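Local coordinates for protein extracellular endo-alpha-(1->5)-L-arabinanase 1 (Bacillus subtilis, PDB 1UV4) that hydrolyses internal alpha-1,5-L-arabinofuranosidic linkages of linear arabinan and branched sugar beet arabinan as a calcium-binding family 43 enzyme secreted for plant cell-wall degradation, at residues S106-I109 with S110-G113; K221-T224 with G225-D229. All blocks are in the same frame, centred on the assembly; numbering follows the deposited sequence.

The chain forms a five-bladed beta-propeller, and the two contacts are local turns in different blades. Coming from the N terminus, contact 1 (106-113) lies in the connection between strands 99-106 and 115-123, the last two strands of their four-stranded sheet, and its side chains reach strands 16-20 and 23-29 of the preceding blade. Contact 2 (221-229) begins the longer connection from strand 212-220 to 241-244, and it reaches strands 144-148 and 170-175, again in the preceding sheet. The contacts are in series, with neither nesting nor crossing. Their centres are about 35 Å apart on opposite sides of the chain's centre, and each joins a different pair of blades.

Contact 1: S106-I109 with S110-G113; sequences STSI and SSGG
S106 and G113 close the base of a loop in a beta-propeller blade, and an ST turn opens it: S106 OG accepts the backbone N-H of S108 (2.9 Å, N-H...O 167°). The same hydroxyl donates to G113 O at 2.6 Å, approaching nearly along the C=O axis, so this one group bonds across the neck as well as within the turn. Both contacts are made with OG turned away from its own N (chi1 -175°), beside the carbonyl carbon. Water 1 lies at the same neck, accepting from T107 N and donating weakly to G113 O.

Further out, S108 and S111 grip each other twice, in opposite senses. S108 OG receives the N-H of S111 (3.1 Å), and S111 OG returns a bond to S108 O (3.1 Å) from a position tilted off the carbonyl plane. The side chains also touch, S111 CB lying 3.4 Å from S108 OG. Bonds from S110 OG to S108 OG and from G112 N to S108 O are weak, while G112 itself takes a positive phi (79°) where the chain turns back. The buried I109 side chain leaves the backbone away from 110-113 and packs on I18 and Y25. The carboxylate of E20 fastens the bend to the preceding blade: OE2 accepts from I109 N and OE1 from S110 N.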
loop_
_atom_site.group_PDB
_atom_site.type_symbol
_atom_site.label_atom_id
_atom_site.label_comp_id
_atom_site.label_asym_id
_atom_site.label_seq_id
_atom_site.Cartn_x
_atom_site.Cartn_y
_atom_site.Cartn_z
ATOM N N SER A 106 -5.363 -17.434 0.626
ATOM C CA SER A 106 -5.971 -18.164 1.753
ATOM C C SER A 106 -7.482 -18.109 1.646
ATOM O O SER A 106 -8.034 -17.221 1.014
ATOM C CB SER A 106 -5.587 -17.536 3.099
ATOM O OG SER A 106 -6.081 -18.310 4.172
ATOM N N THR A 107 -8.169 -19.041 2.289
ATOM C CA THR A 107 -9.606 -18.914 2.451
ATOM C C THR A 107 -9.966 -18.446 3.840
ATOM O O THR A 107 -11.139 -18.324 4.121
ATOM C CB THR A 107 -10.346 -20.238 2.143
ATOM O OG1 THR A 107 -9.742 -21.322 2.855
ATOM C CG2 THR A 107 -10.209 -20.607 0.678
ATOM N N SER A 108 -8.980 -18.190 4.698
ATOM C CA SER A 108 -9.273 -17.712 6.064
ATOM C C SER A 108 -8.090 -17.023 6.734
ATOM O O SER A 108 -7.052 -17.647 7.018
ATOM C CB SER A 108 -9.740 -18.868 6.952
ATOM O OG SER A 108 -9.833 -18.467 8.318
ATOM N N ILE A 109 -8.252 -15.742 7.037
ATOM C CA ILE A 109 -7.211 -14.997 7.753
ATOM C C ILE A 109 -7.071 -15.455 9.211
ATOM O O ILE A 109 -5.965 -15.509 9.728
ATOM C CB ILE A 109 -7.497 -13.492 7.727
ATOM C CG1 ILE A 109 -7.670 -13.024 6.288
ATOM C CG2 ILE A 109 -6.384 -12.735 8.421
ATOM C CD1 ILE A 109 -8.400 -11.666 6.190
ATOM N N SER A 110 -8.194 -15.750 9.859
ATOM C CA SER A 110 -8.184 -16.171 11.264
ATOM C C SER A 110 -7.459 -17.511 11.443
ATOM O O SER A 110 -6.843 -17.745 12.486
ATOM C CB SER A 110 -9.607 -16.218 11.876
ATOM O OG SER A 110 -10.336 -17.384 11.538
ATOM N N SER A 111 -7.495 -18.363 10.408
ATOM C CA SER A 111 -6.860 -19.691 10.477
ATOM C C SER A 111 -5.338 -19.544 10.324
ATOM O O SER A 111 -4.574 -20.328 10.905
ATOM C CB SER A 111 -7.459 -20.667 9.429
ATOM O OG SER A 111 -6.805 -20.556 8.158
ATOM N N GLY A 112 -4.901 -18.533 9.575
ATOM C CA GLY A 112 -3.487 -18.211 9.437
ATOM C C GLY A 112 -2.727 -19.100 8.458
ATOM O O GLY A 112 -1.498 -19.153 8.517
ATOM N N GLY A 113 -3.447 -19.819 7.600
ATOM C CA GLY A 113 -2.832 -20.693 6.609
ATOM C C GLY A 113 -2.765 -19.959 5.265
ATOM O O GLY A 113 -3.803 -19.473 4.772
HETATM O O HOH W 1 -6.459 -21.252 3.474
#

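Contact 2: K221-T224 with G225-D229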
loop_
_atom_site.group_PDB
_atom_site.type_symbol
_atom_site.label_atom_id
_atom_site.label_comp_id
_atom_site.label_asym_id
_atom_site.label_seq_id
_atom_site.Cartn_x
_atom_site.Cartn_y
_atom_site.Cartn_z
ATOM N N LYS A 221 -10.226 9.392 -16.010
ATOM C CA LYS A 221 -11.301 8.607 -16.586
ATOM C C LYS A 221 -10.810 7.194 -16.976
ATOM O O LYS A 221 -11.600 6.255 -17.017
ATOM C CB LYS A 221 -11.945 9.345 -17.781
ATOM C CG LYS A 221 -12.793 10.534 -17.379
ATOM C CD LYS A 221 -14.110 10.072 -16.676
ATOM C CE LYS A 221 -15.155 11.170 -16.527
ATOM N NZ LYS A 221 -16.167 10.764 -15.501
ATOM N N SER A 222 -9.525 7.055 -17.279
ATOM C CA SER A 222 -8.986 5.749 -17.603
ATOM C C SER A 222 -8.008 5.296 -16.531
ATOM O O SER A 222 -7.342 6.104 -15.860
ATOM C CB SER A 222 -8.346 5.761 -18.978
ATOM O OG SER A 222 -7.160 6.472 -18.940
ATOM N N ILE A 223 -7.915 3.993 -16.352
ATOM C CA ILE A 223 -7.103 3.483 -15.261
ATOM C C ILE A 223 -5.629 3.767 -15.482
ATOM O O ILE A 223 -4.851 3.904 -14.524
ATOM C CB ILE A 223 -7.418 1.996 -14.958
ATOM C CG1 ILE A 223 -6.892 1.596 -13.568
ATOM C CG2 ILE A 223 -6.874 1.087 -16.035
ATOM C CD1 ILE A 223 -7.271 0.206 -13.100
ATOM N N THR A 224 -5.251 3.902 -16.749
ATOM C CA THR A 224 -3.868 4.148 -17.092
ATOM C C THR A 224 -3.486 5.611 -17.118
ATOM O O THR A 224 -2.311 5.939 -17.400
ATOM C CB THR A 224 -3.497 3.454 -18.401
ATOM O OG1 THR A 224 -4.461 3.734 -19.423
ATOM C CG2 THR A 224 -3.498 1.933 -18.244
ATOM N N GLY A 225 -4.428 6.496 -16.786
ATOM C CA GLY A 225 -4.151 7.910 -16.608
ATOM C C GLY A 225 -4.363 8.750 -17.859
ATOM O O GLY A 225 -4.845 8.261 -18.883
ATOM N N PRO A 226 -3.985 10.023 -17.815
ATOM C CA PRO A 226 -3.263 10.624 -16.689
ATOM C C PRO A 226 -4.140 10.965 -15.529
ATOM O O PRO A 226 -5.271 11.443 -15.730
ATOM C CB PRO A 226 -2.688 11.925 -17.311
ATOM C CG PRO A 226 -3.717 12.339 -18.356
ATOM C CD PRO A 226 -4.131 10.970 -18.935
ATOM N N TYR A 227 -3.618 10.748 -14.319
ATOM C CA TYR A 227 -4.277 11.171 -13.096
ATOM C C TYR A 227 -3.996 12.670 -12.883
ATOM O O TYR A 227 -2.857 13.084 -12.809
ATOM C CB TYR A 227 -3.830 10.331 -11.889
ATOM C CG TYR A 227 -4.352 8.913 -11.989
ATOM C CD1 TYR A 227 -3.666 7.927 -12.708
ATOM C CD2 TYR A 227 -5.520 8.557 -11.361
ATOM C CE1 TYR A 227 -4.188 6.663 -12.852
ATOM C CE2 TYR A 227 -6.010 7.282 -11.425
ATOM C CZ TYR A 227 -5.363 6.323 -12.188
ATOM O OH TYR A 227 -5.854 5.061 -12.298
ATOM N N LEU A 228 -5.034 13.468 -12.808
ATOM C CA LEU A 228 -4.936 14.921 -12.682
ATOM C C LEU A 228 -5.395 15.334 -11.288
ATOM O O LEU A 228 -6.380 14.784 -10.779
ATOM C CB LEU A 228 -5.820 15.621 -13.728
ATOM C CG LEU A 228 -5.535 15.261 -15.172
ATOM C CD1 LEU A 228 -6.446 16.109 -16.051
ATOM C CD2 LEU A 228 -4.064 15.436 -15.558
ATOM N N ASP A 229 -4.683 16.267 -10.670
ATOM C CA ASP A 229 -5.118 16.817 -9.403
ATOM C C ASP A 229 -6.177 17.914 -9.569
ATOM O O ASP A 229 -6.603 18.200 -10.688
ATOM C CB ASP A 229 -3.913 17.238 -8.538
ATOM C CG ASP A 229 -3.163 18.417 -9.046
ATOM O OD1 ASP A 229 -3.712 19.278 -9.783
ATOM O OD2 ASP A 229 -2.007 18.675 -8.628
HETATM O O HOH W 2 -4.256 6.194 -20.486
#
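Y227 is brought beside I223 by a first torsion of -69°, with CG beside its own N and anti to the carbonyl carbon, and by a ring turned to chi2 85°. These settings send the phenol back along the chain, so that Y227 OH donates to I223 O at 2.7 Å. I223 O lies at the edge of the Y227 ring, near its plane and 3.3 Å from Y227 CE1; relative to the I223 carbonyl plane, the hydroxyl is tilted by 30°. The I223 and Y227 side chains run side by side, with CG1 of I223 3.8 Å from the phenol OH of Y227.

The backbone here is a type I beta turn from S222 to G225, closed by the bond from G225 N to S222 O (3.1 Å, 158°). S222 OG comes within 2.9 Å of G225 O, but the angle is too poor for a hydrogen bond. Water 2 instead donates to G225 O (2.7 Å) and also bonds T224 OG1 (2.7 Å), bridging the turn just before the cis peptide that leads into P226.

Y227 packs on Y196 and L198 of strand 195-203 within its own blade and on I174 of strand 170-175 in the preceding one, while I223 and T224 both rest on W145 of strand 144-148.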